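PDB 6K11: Lpg2148(MvcA) from Legionella pneumophila subsp. pneumophila str. Philadelphia 1, which probably acts as a deamidase-type effector that removes ubiquitin from the host ubiquitin-conjugating enzyme UBE2N and thereby regulates its activity. Local coordinates for residues V21-V26 and E348-H353; L160-K165 and E223-W228; L121-I126 and S231-I236. All blocks are in the same frame, centred on the assembly; numbering follows the deposited sequence.

Contact 1: residues V21-V26 and E348-H353; sequences VMMTGV and EFIDTH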
loop_
_atom_site.group_PDB
_atom_site.type_symbol
_atom_site.label_atom_id
_atom_site.label_comp_id
_atom_site.label_asym_id
_atom_site.label_seq_id
_atom_site.Cartn_x
_atom_site.Cartn_y
_atom_site.Cartn_z
ATOM N N VAL A 21 -7.244 -0.821 16.888
ATOM C CA VAL A 21 -6.094 -1.708 16.763
ATOM C C VAL A 21 -6.360 -3.100 17.338
ATOM O O VAL A 21 -5.707 -4.068 16.929
ATOM C CB VAL A 21 -4.855 -1.058 17.432
ATOM C CG1 VAL A 21 -5.048 -0.941 18.947
ATOM C CG2 VAL A 21 -3.576 -1.821 17.095
ATOM N N MET A 22 -7.305 -3.230 18.272
ATOM C CA MET A 22 -7.572 -4.534 18.879
ATOM C C MET A 22 -8.106 -5.539 17.859
ATOM O O MET A 22 -8.051 -6.749 18.110
ATOM C CB MET A 22 -8.578 -4.404 20.036
ATOM C CG MET A 22 -8.142 -3.526 21.207
ATOM S SD MET A 22 -9.344 -3.366 22.514
ATOM C CE MET A 22 -9.039 -4.909 23.471
ATOM N N MET A 23 -8.614 -5.071 16.711
ATOM C CA MET A 23 -9.225 -5.973 15.738
ATOM C C MET A 23 -8.242 -6.956 15.107
ATOM O O MET A 23 -8.691 -7.955 14.535
ATOM C CB MET A 23 -9.933 -5.162 14.650
ATOM C CG MET A 23 -11.066 -4.299 15.204
ATOM S SD MET A 23 -12.421 -5.368 15.767
ATOM C CE MET A 23 -12.824 -6.046 14.148
ATOM N N THR A 24 -6.925 -6.705 15.180
ATOM C CA THR A 24 -5.945 -7.680 14.691
ATOM C C THR A 24 -5.975 -8.989 15.474
ATOM O O THR A 24 -5.569 -10.030 14.944
ATOM C CB THR A 24 -4.518 -7.121 14.780
ATOM O OG1 THR A 24 -4.152 -7.008 16.168
ATOM C CG2 THR A 24 -4.423 -5.765 14.113
ATOM N N GLY A 25 -6.434 -8.960 16.724
ATOM C CA GLY A 25 -6.426 -10.132 17.578
ATOM C C GLY A 25 -5.081 -10.495 18.178
ATOM O O GLY A 25 -4.980 -11.528 18.842
ATOM N N VAL A 26 -4.052 -9.685 17.991
ATOM C CA VAL A 26 -2.717 -10.031 18.507
ATOM C C VAL A 26 -2.655 -9.684 19.992
ATOM O O VAL A 26 -2.982 -8.546 20.361
ATOM C CB VAL A 26 -1.635 -9.294 17.726
ATOM C CG1 VAL A 26 -0.241 -9.565 18.314
ATOM C CG2 VAL A 26 -1.668 -9.694 16.267
ATOM N N GLU A 348 -14.662 -11.926 21.638
ATOM C CA GLU A 348 -14.336 -12.602 22.894
ATOM C C GLU A 348 -12.931 -12.241 23.379
ATOM O O GLU A 348 -12.702 -12.058 24.588
ATOM C CB GLU A 348 -14.483 -14.125 22.713
ATOM C CG GLU A 348 -15.929 -14.558 22.386
ATOM C CD GLU A 348 -16.080 -16.054 22.057
ATOM O OE1 GLU A 348 -15.230 -16.871 22.489
ATOM O OE2 GLU A 348 -17.068 -16.410 21.374
ATOM N N PHE A 349 -11.975 -12.131 22.454
ATOM C CA PHE A 349 -10.636 -11.660 22.812
ATOM C C PHE A 349 -10.689 -10.245 23.384
ATOM O O PHE A 349 -10.061 -9.955 24.408
ATOM C CB PHE A 349 -9.733 -11.723 21.574
ATOM C CG PHE A 349 -8.470 -10.895 21.664
ATOM C CD1 PHE A 349 -7.368 -11.350 22.379
ATOM C CD2 PHE A 349 -8.364 -9.686 20.969
ATOM C CE1 PHE A 349 -6.201 -10.596 22.439
ATOM C CE2 PHE A 349 -7.197 -8.943 21.014
ATOM C CZ PHE A 349 -6.118 -9.394 21.750
ATOM N N ILE A 350 -11.459 -9.359 22.747
ATOM C CA ILE A 350 -11.609 -7.990 23.234
ATOM C C ILE A 350 -12.284 -7.972 24.602
ATOM O O ILE A 350 -11.865 -7.235 25.506
ATOM C CB ILE A 350 -12.397 -7.145 22.209
ATOM C CG1 ILE A 350 -11.522 -6.852 20.983
ATOM C CG2 ILE A 350 -12.939 -5.859 22.856
ATOM C CD1 ILE A 350 -12.323 -6.620 19.677
ATOM N N ASP A 351 -13.343 -8.782 24.771
ATOM C CA ASP A 351 -14.118 -8.790 26.016
ATOM C C ASP A 351 -13.249 -9.132 27.223
ATOM O O ASP A 351 -13.569 -8.728 28.347
ATOM C CB ASP A 351 -15.266 -9.816 25.959
ATOM C CG ASP A 351 -16.404 -9.416 25.024
ATOM O OD1 ASP A 351 -16.583 -8.217 24.713
ATOM O OD2 ASP A 351 -17.136 -10.349 24.596
ATOM N N THR A 352 -12.165 -9.882 27.022
ATOM C CA THR A 352 -11.322 -10.252 28.153
ATOM C C THR A 352 -10.462 -9.097 28.658
ATOM O O THR A 352 -9.887 -9.213 29.745
ATOM C CB THR A 352 -10.398 -11.447 27.821
ATOM O OG1 THR A 352 -9.381 -11.078 26.868
ATOM C CG2 THR A 352 -11.191 -12.652 27.299
ATOM N N HIS A 353 -10.355 -7.990 27.905
ATOM C CA HIS A 353 -9.524 -6.876 28.361
ATOM C C HIS A 353 -10.287 -6.043 29.386
ATOM O O HIS A 353 -11.455 -5.691 29.148
ATOM C CB HIS A 353 -9.102 -6.002 27.181
ATOM C CG HIS A 353 -8.115 -6.667 26.270
ATOM N ND1 HIS A 353 -8.467 -7.679 25.400
ATOM C CD2 HIS A 353 -6.784 -6.473 26.101
ATOM C CE1 HIS A 353 -7.394 -8.081 24.739
ATOM N NE2 HIS A 353 -6.362 -7.364 25.143
#

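Contact 2: residues L160-K165 and E223-W228; sequences LYFIDK and ERFDFW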
loop_
_atom_site.group_PDB
_atom_site.type_symbol
_atom_site.label_atom_id
_atom_site.label_comp_id
_atom_site.label_asym_id
_atom_site.label_seq_id
_atom_site.Cartn_x
_atom_site.Cartn_y
_atom_site.Cartn_z
ATOM N N LEU A 160 27.145 -0.379 -16.699
ATOM C CA LEU A 160 25.949 0.450 -16.829
ATOM C C LEU A 160 24.824 -0.347 -16.182
ATOM O O LEU A 160 24.457 -1.414 -16.686
ATOM C CB LEU A 160 25.638 0.770 -18.295
ATOM C CG LEU A 160 24.382 1.604 -18.571
ATOM C CD1 LEU A 160 24.541 3.021 -17.992
ATOM C CD2 LEU A 160 24.097 1.670 -20.053
ATOM N N TYR A 161 24.293 0.162 -15.068
ATOM C CA TYR A 161 23.339 -0.554 -14.235
ATOM C C TYR A 161 22.021 0.201 -14.133
ATOM O O TYR A 161 21.970 1.436 -14.253
ATOM C CB TYR A 161 23.872 -0.732 -12.799
ATOM C CG TYR A 161 24.932 -1.786 -12.575
ATOM C CD1 TYR A 161 24.723 -3.119 -12.947
ATOM C CD2 TYR A 161 26.116 -1.465 -11.919
ATOM C CE1 TYR A 161 25.682 -4.081 -12.708
ATOM C CE2 TYR A 161 27.074 -2.414 -11.679
ATOM C CZ TYR A 161 26.856 -3.719 -12.070
ATOM O OH TYR A 161 27.819 -4.662 -11.826
ATOM N N PHE A 162 20.952 -0.556 -13.881
ATOM C CA PHE A 162 19.697 -0.009 -13.390
ATOM C C PHE A 162 19.420 -0.716 -12.075
ATOM O O PHE A 162 19.475 -1.950 -12.014
ATOM C CB PHE A 162 18.550 -0.213 -14.395
ATOM C CG PHE A 162 17.175 0.054 -13.832
ATOM C CD1 PHE A 162 16.889 1.257 -13.189
ATOM C CD2 PHE A 162 16.169 -0.887 -13.965
ATOM C CE1 PHE A 162 15.614 1.510 -12.669
ATOM C CE2 PHE A 162 14.885 -0.652 -13.455
ATOM C CZ PHE A 162 14.606 0.551 -12.801
ATOM N N ILE A 163 19.207 0.064 -11.011
ATOM C CA ILE A 163 18.747 -0.460 -9.727
ATOM C C ILE A 163 17.263 -0.160 -9.633
ATOM O O ILE A 163 16.871 1.012 -9.679
ATOM C CB ILE A 163 19.495 0.176 -8.546
ATOM C CG1 ILE A 163 20.984 -0.113 -8.621
ATOM C CG2 ILE A 163 18.890 -0.312 -7.212
ATOM C CD1 ILE A 163 21.772 0.475 -7.468
ATOM N N ASP A 164 16.430 -1.199 -9.510
ATOM C CA ASP A 164 14.998 -0.972 -9.553
ATOM C C ASP A 164 14.448 -0.633 -8.159
ATOM O O ASP A 164 15.191 -0.486 -7.184
ATOM C CB ASP A 164 14.282 -2.165 -10.198
ATOM C CG ASP A 164 14.119 -3.378 -9.273
ATOM O OD1 ASP A 164 14.717 -3.454 -8.169
ATOM O OD2 ASP A 164 13.401 -4.308 -9.705
ATOM N N LYS A 165 13.118 -0.486 -8.092
ATOM C CA LYS A 165 12.427 -0.081 -6.864
ATOM C C LYS A 165 12.765 -0.995 -5.687
ATOM O O LYS A 165 12.878 -0.528 -4.548
ATOM C CB LYS A 165 10.909 -0.052 -7.108
ATOM C CG LYS A 165 10.267 -1.431 -7.200
ATOM C CD LYS A 165 8.901 -1.438 -7.881
ATOM C CE LYS A 165 8.633 -2.815 -8.482
ATOM N NZ LYS A 165 7.206 -3.194 -8.534
ATOM N N GLU A 223 11.191 -4.393 -21.202
ATOM C CA GLU A 223 10.374 -5.512 -20.764
ATOM C C GLU A 223 11.083 -6.390 -19.742
ATOM O O GLU A 223 10.453 -7.305 -19.203
ATOM C CB GLU A 223 9.922 -6.339 -21.974
ATOM C CG GLU A 223 11.006 -7.189 -22.625
ATOM C CD GLU A 223 12.193 -6.392 -23.208
ATOM O OE1 GLU A 223 13.243 -7.032 -23.471
ATOM O OE2 GLU A 223 12.075 -5.154 -23.440
ATOM N N ARG A 224 12.359 -6.132 -19.438
ATOM C CA ARG A 224 13.010 -6.819 -18.324
ATOM C C ARG A 224 12.543 -6.304 -16.966
ATOM O O ARG A 224 12.738 -6.985 -15.953
ATOM C CB ARG A 224 14.527 -6.639 -18.370
ATOM C CG ARG A 224 15.242 -7.258 -19.551
ATOM C CD ARG A 224 16.734 -6.900 -19.479
ATOM N NE ARG A 224 17.460 -7.588 -18.408
ATOM C CZ ARG A 224 18.675 -7.228 -18.000
ATOM N NH1 ARG A 224 19.281 -6.205 -18.581
ATOM N NH2 ARG A 224 19.295 -7.886 -17.030
ATOM N N PHE A 225 11.975 -5.111 -16.914
ATOM C CA PHE A 225 11.759 -4.423 -15.651
ATOM C C PHE A 225 10.276 -4.232 -15.385
ATOM O O PHE A 225 9.442 -4.304 -16.291
ATOM C CB PHE A 225 12.431 -3.053 -15.649
ATOM C CG PHE A 225 13.766 -3.039 -16.325
ATOM C CD1 PHE A 225 14.792 -3.842 -15.860
ATOM C CD2 PHE A 225 13.998 -2.205 -17.405
ATOM C CE1 PHE A 225 16.032 -3.817 -16.468
ATOM C CE2 PHE A 225 15.229 -2.187 -18.023
ATOM C CZ PHE A 225 16.247 -2.994 -17.553
ATOM N N ASP A 226 9.971 -3.957 -14.119
ATOM C CA ASP A 226 8.618 -3.628 -13.669
ATOM C C ASP A 226 8.711 -2.244 -13.040
ATOM O O ASP A 226 9.314 -2.083 -11.975
ATOM C CB ASP A 226 8.097 -4.687 -12.683
ATOM C CG ASP A 226 6.647 -4.430 -12.222
ATOM O OD1 ASP A 226 5.982 -3.490 -12.708
ATOM O OD2 ASP A 226 6.177 -5.200 -11.359
ATOM N N PHE A 227 8.199 -1.232 -13.741
ATOM C CA PHE A 227 8.221 0.135 -13.223
ATOM C C PHE A 227 7.025 0.450 -12.326
ATOM O O PHE A 227 6.960 1.553 -11.766
ATOM C CB PHE A 227 8.235 1.138 -14.371
ATOM C CG PHE A 227 9.408 0.987 -15.292
ATOM C CD1 PHE A 227 10.673 0.724 -14.787
ATOM C CD2 PHE A 227 9.245 1.130 -16.665
ATOM C CE1 PHE A 227 11.757 0.596 -15.642
ATOM C CE2 PHE A 227 10.331 1.005 -17.528
ATOM C CZ PHE A 227 11.582 0.736 -17.016
ATOM N N TRP A 228 6.081 -0.469 -12.195
ATOM C CA TRP A 228 4.883 -0.204 -11.408
ATOM C C TRP A 228 5.147 -0.477 -9.930
ATOM O O TRP A 228 5.860 -1.423 -9.573
ATOM C CB TRP A 228 3.725 -1.061 -11.909
ATOM C CG TRP A 228 3.286 -0.714 -13.312
ATOM C CD1 TRP A 228 3.745 -1.263 -14.481
ATOM C CD2 TRP A 228 2.299 0.261 -13.686
ATOM N NE1 TRP A 228 3.094 -0.698 -15.558
ATOM C CE2 TRP A 228 2.206 0.243 -15.097
ATOM C CE3 TRP A 228 1.484 1.144 -12.966
ATOM C CZ2 TRP A 228 1.333 1.077 -15.798
ATOM C CZ3 TRP A 228 0.617 1.975 -13.663
ATOM C CH2 TRP A 228 0.549 1.935 -15.067
HETATM O O HOH W 1 11.990 -4.331 -12.157
HETATM O O HOH W 2 11.456 -0.506 -10.374
#

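Contact 3: residues L121-I126 and S231-I236; sequences LIRFEI and SHSFTI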
loop_
_atom_site.group_PDB
_atom_site.type_symbol
_atom_site.label_atom_id
_atom_site.label_comp_id
_atom_site.label_asym_id
_atom_site.label_seq_id
_atom_site.Cartn_x
_atom_site.Cartn_y
_atom_site.Cartn_z
ATOM N N LEU A 121 -16.352 -10.836 -1.866
ATOM C CA LEU A 121 -15.280 -9.966 -1.394
ATOM C C LEU A 121 -14.346 -9.705 -2.565
ATOM O O LEU A 121 -13.852 -10.649 -3.194
ATOM C CB LEU A 121 -14.514 -10.596 -0.226
ATOM C CG LEU A 121 -13.256 -9.844 0.242
ATOM C CD1 LEU A 121 -13.627 -8.501 0.856
ATOM C CD2 LEU A 121 -12.457 -10.661 1.244
ATOM N N ILE A 122 -14.119 -8.434 -2.864
ATOM C CA ILE A 122 -13.197 -8.019 -3.912
ATOM C C ILE A 122 -12.046 -7.276 -3.253
ATOM O O ILE A 122 -12.268 -6.392 -2.416
ATOM C CB ILE A 122 -13.886 -7.128 -4.958
ATOM C CG1 ILE A 122 -15.245 -7.707 -5.361
ATOM C CG2 ILE A 122 -12.963 -6.920 -6.161
ATOM C CD1 ILE A 122 -16.096 -6.708 -6.120
ATOM N N ARG A 123 -10.827 -7.638 -3.610
ATOM C CA ARG A 123 -9.648 -6.919 -3.151
ATOM C C ARG A 123 -9.044 -6.198 -4.345
ATOM O O ARG A 123 -8.871 -6.801 -5.410
ATOM C CB ARG A 123 -8.621 -7.862 -2.512
ATOM C CG ARG A 123 -7.385 -7.126 -2.013
ATOM C CD ARG A 123 -6.474 -7.968 -1.120
ATOM N NE ARG A 123 -5.306 -7.193 -0.672
ATOM C CZ ARG A 123 -4.629 -7.429 0.452
ATOM N NH1 ARG A 123 -5.010 -8.399 1.275
ATOM N NH2 ARG A 123 -3.595 -6.669 0.778
ATOM N N PHE A 124 -8.743 -4.909 -4.173
ATOM C CA PHE A 124 -8.193 -4.078 -5.235
ATOM C C PHE A 124 -6.782 -3.640 -4.889
ATOM O O PHE A 124 -6.457 -3.406 -3.723
ATOM C CB PHE A 124 -9.008 -2.808 -5.473
ATOM C CG PHE A 124 -10.376 -3.048 -6.013
ATOM C CD1 PHE A 124 -11.437 -3.290 -5.155
ATOM C CD2 PHE A 124 -10.609 -3.006 -7.379
ATOM C CE1 PHE A 124 -12.717 -3.504 -5.654
ATOM C CE2 PHE A 124 -11.880 -3.214 -7.884
ATOM C CZ PHE A 124 -12.937 -3.461 -7.014
ATOM N N GLU A 125 -5.966 -3.474 -5.930
ATOM C CA GLU A 125 -4.637 -2.888 -5.802
ATOM C C GLU A 125 -4.477 -1.818 -6.874
ATOM O O GLU A 125 -4.788 -2.055 -8.045
ATOM C CB GLU A 125 -3.551 -3.961 -5.931
ATOM C CG GLU A 125 -2.137 -3.444 -5.696
ATOM C CD GLU A 125 -1.790 -3.302 -4.217
ATOM O OE1 GLU A 125 -2.476 -3.929 -3.366
ATOM O OE2 GLU A 125 -0.817 -2.560 -3.911
ATOM N N ILE A 126 -4.039 -0.632 -6.471
ATOM C CA ILE A 126 -3.757 0.458 -7.398
ATOM C C ILE A 126 -2.250 0.615 -7.466
ATOM O O ILE A 126 -1.598 0.795 -6.432
ATOM C CB ILE A 126 -4.409 1.782 -6.961
ATOM C CG1 ILE A 126 -5.868 1.578 -6.540
ATOM C CG2 ILE A 126 -4.272 2.845 -8.061
ATOM C CD1 ILE A 126 -6.809 1.415 -7.676
ATOM N N SER A 231 0.387 1.714 -4.974
ATOM C CA SER A 231 -0.079 3.020 -4.521
ATOM C C SER A 231 -1.141 2.919 -3.436
ATOM O O SER A 231 -1.142 3.721 -2.498
ATOM C CB SER A 231 -0.634 3.823 -5.713
ATOM O OG SER A 231 -0.998 5.146 -5.346
ATOM N N HIS A 232 -2.033 1.936 -3.523
ATOM C CA HIS A 232 -3.147 1.863 -2.588
ATOM C C HIS A 232 -3.734 0.466 -2.672
ATOM O O HIS A 232 -3.574 -0.237 -3.675
ATOM C CB HIS A 232 -4.201 2.952 -2.891
ATOM C CG HIS A 232 -5.286 3.065 -1.860
ATOM N ND1 HIS A 232 -5.043 2.955 -0.506
ATOM C CD2 HIS A 232 -6.617 3.302 -1.986
ATOM C CE1 HIS A 232 -6.181 3.095 0.157
ATOM N NE2 HIS A 232 -7.149 3.318 -0.716
ATOM N N SER A 233 -4.387 0.069 -1.589
ATOM C CA SER A 233 -5.041 -1.224 -1.466
ATOM C C SER A 233 -6.369 -0.989 -0.768
ATOM O O SER A 233 -6.453 -0.130 0.111
ATOM C CB SER A 233 -4.169 -2.192 -0.653
ATOM O OG SER A 233 -4.937 -3.265 -0.132
ATOM N N PHE A 234 -7.407 -1.707 -1.182
ATOM C CA PHE A 234 -8.687 -1.629 -0.483
ATOM C C PHE A 234 -9.512 -2.843 -0.856
ATOM O O PHE A 234 -9.159 -3.611 -1.756
ATOM C CB PHE A 234 -9.457 -0.321 -0.788
ATOM C CG PHE A 234 -9.867 -0.136 -2.241
ATOM C CD1 PHE A 234 -8.965 0.358 -3.184
ATOM C CD2 PHE A 234 -11.182 -0.392 -2.646
ATOM C CE1 PHE A 234 -9.345 0.558 -4.504
ATOM C CE2 PHE A 234 -11.573 -0.179 -3.964
ATOM C CZ PHE A 234 -10.643 0.291 -4.900
ATOM N N THR A 235 -10.619 -3.014 -0.143
ATOM C CA THR A 235 -11.525 -4.109 -0.411
ATOM C C THR A 235 -12.930 -3.553 -0.575
ATOM O O THR A 235 -13.249 -2.441 -0.139
ATOM C CB THR A 235 -11.483 -5.172 0.710
ATOM O OG1 THR A 235 -11.692 -4.537 1.986
ATOM C CG2 THR A 235 -10.139 -5.880 0.725
ATOM N N ILE A 236 -13.767 -4.343 -1.230
ATOM C CA ILE A 236 -15.183 -4.051 -1.359
ATOM C C ILE A 236 -15.921 -5.334 -1.021
ATOM O O ILE A 236 -15.544 -6.414 -1.492
ATOM C CB ILE A 236 -15.553 -3.553 -2.769
ATOM C CG1 ILE A 236 -15.105 -2.091 -2.957
ATOM C CG2 ILE A 236 -17.071 -3.666 -2.993
ATOM C CD1 ILE A 236 -15.427 -1.536 -4.323
HETATM O O HOH W 3 -4.558 -4.915 -2.290
#

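Contact 1: residues V21-V26 and E348-H353
M22 and H353 meet through a CH-pi contact, with methyl CE of M22 lying over one face of the H353 imidazole, 3.5 Å from the ring centroid and 17° off the normal. The methionine chain runs straight to SD and turns at chi3 (82°), which brings the methyl rather than the sulfur close to the ring. Apolar packing continues on I350: its CG1 lies 3.9 Å from M22 CB, and its CD1 rests 4.1 Å from M23 SD. The contact joins the short 3-10 turn between helices 4-19 and 28-39 to the last part of helix 336-351 and the residues after it, beside helix 358-381, where V362 also touches M22 and Y365 OH bonds to V26 O. The F349 ring packs on the backbone of this turn. CE2 of F349 is 3.7 Å from G25 CA, and its CZ is 3.5 Å from V26 O, which approaches obliquely. G25 O lies over one face of the phenyl ring, H353 CE1 over the opposite face, and M22 O near its edge. Polar bonds act within each segment. F349 O accepts H353 ND1 at 3.0 Å and T352 OG1 at 2.8 Å, from opposite faces of its carbonyl plane; the first bond, near the imidazole plane, probably restrains the ring's rotation. In the 21-26 segment, V26 N donates to T24 OG1 at 3.2 Å, nearly straight at 170°, forming an ST turn.

Contact 2: residues L160-K165 and E223-W228
K165 extends its ammonium group toward W228 O and the D226 carboxylate. K165 NZ donates to W228 O at 2.5 Å, a very short separation whose exact value is doubtful. The charge partner is more distant: K165 NZ and D226 OD2 form a long salt bridge of 3.6 Å. Beyond CG the lysine chain is extended, which carries NZ across to the opposing backbone and brings CD and CE alongside W228 O as well. Two waters satisfy further polar atoms between the segments. One accepts from D226 N at 2.8 Å and donates to D164 OD2, also at 2.8 Å; D164 OD1 has its own partner in N168 N. The other accepts from K165 N and donates to D226 O, 3.1 Å away. D226 also closes an Asx turn, its OD1 taking W228 N at 3.1 Å with an N-H...O angle of 152°. The nitrogen approaches from above the carboxylate plane, 47° out of it.

Both segments fall largely in the MvcA insertion domain: strand 160-163 belongs to its mixed sheet, while 223-228 leads from helix 206-220 into strand 228-238 of the other, antiparallel sheet. An aromatic cluster accompanies the polar network. F162 points its edge, through CD2, at the face of F225 in a T-shaped pair, with centroids 5.0 Å apart and planes at 71°. R224 CB covers the other face of F225, and F218 adds a ring against both phenylalanines. F162 CE2 also comes 4.0 Å from F227 CE1, at the edge of the F227 ring.

Contact 3: residues L121-I126 and S231-I236
Strands 120-129 and 228-238 are antiparallel neighbours in a five-stranded sheet, and the first is its central strand; over these segments their axes run at 161°. I122, F124 and I126 form the hydrogen-bonded pairs with I236, F234 and H232, while R123 and E125 face T235 and S233 as non-hydrogen-bonded pairs. In the middle, F124 N donates to F234 O over 2.8 Å. The regular pairing is interrupted by a classic beta bulge at S231 and H232: I126 O accepts both S231 N, at 2.6 Å, and H232 N, at 3.2 Å. H232 also bonds through NE2 to Q253 OE1 and touches C71, an arrangement consistent with the Cys-His-Gln triad of related deamidases.

The face carrying F124 and F234 is largely apolar apart from H232. F124 and F234 have nearly parallel rings, 11° apart, but slid so that they barely overlap, with centroids 4.7 Å apart. F124 CB lies over the F234 face, a CH-pi contact 3.7 Å from its centroid. F234 places CG between its backbone N and carbonyl carbon (chi1 63°), which turns its ring beneath the neighbouring strand's side chain. Farther along, F124 CE1 meets I236 CD1 at 3.6 Å.

On the opposite face, R123 NH1 bonds to N76 OD1, and S233 OG to S75 OG. A water joins the strands on this face: it donates to F124 O and E125 OE1, and accepts from S233 OG at 2.7 Å and from R123 NE at 2.9 Å, lying in the guanidinium plane at its edge.

Contact 3 is the buried one, its centre about 9 Å from the chain's centre, and pairs two neighbouring strands by backbone bonds. Contact 1 is partly buried and contact 2 lies at the surface, on opposite sides of that centre, their own centres about 42 Å apart. Contacts 2 and 3 adjoin in sequence: 223-228 runs toward 231-236, so the chain passes from the loop of contact 2 directly into a strand of contact 3's antiparallel sheet. Chemistry follows place. Contact 1, between helical elements, relies across its interface on methionine, aromatic and aliphatic packing; contact 2 adds a lysine and bridging waters to its aromatic cluster; contact 3 combines a backbone ladder with different side-chain chemistry on each face.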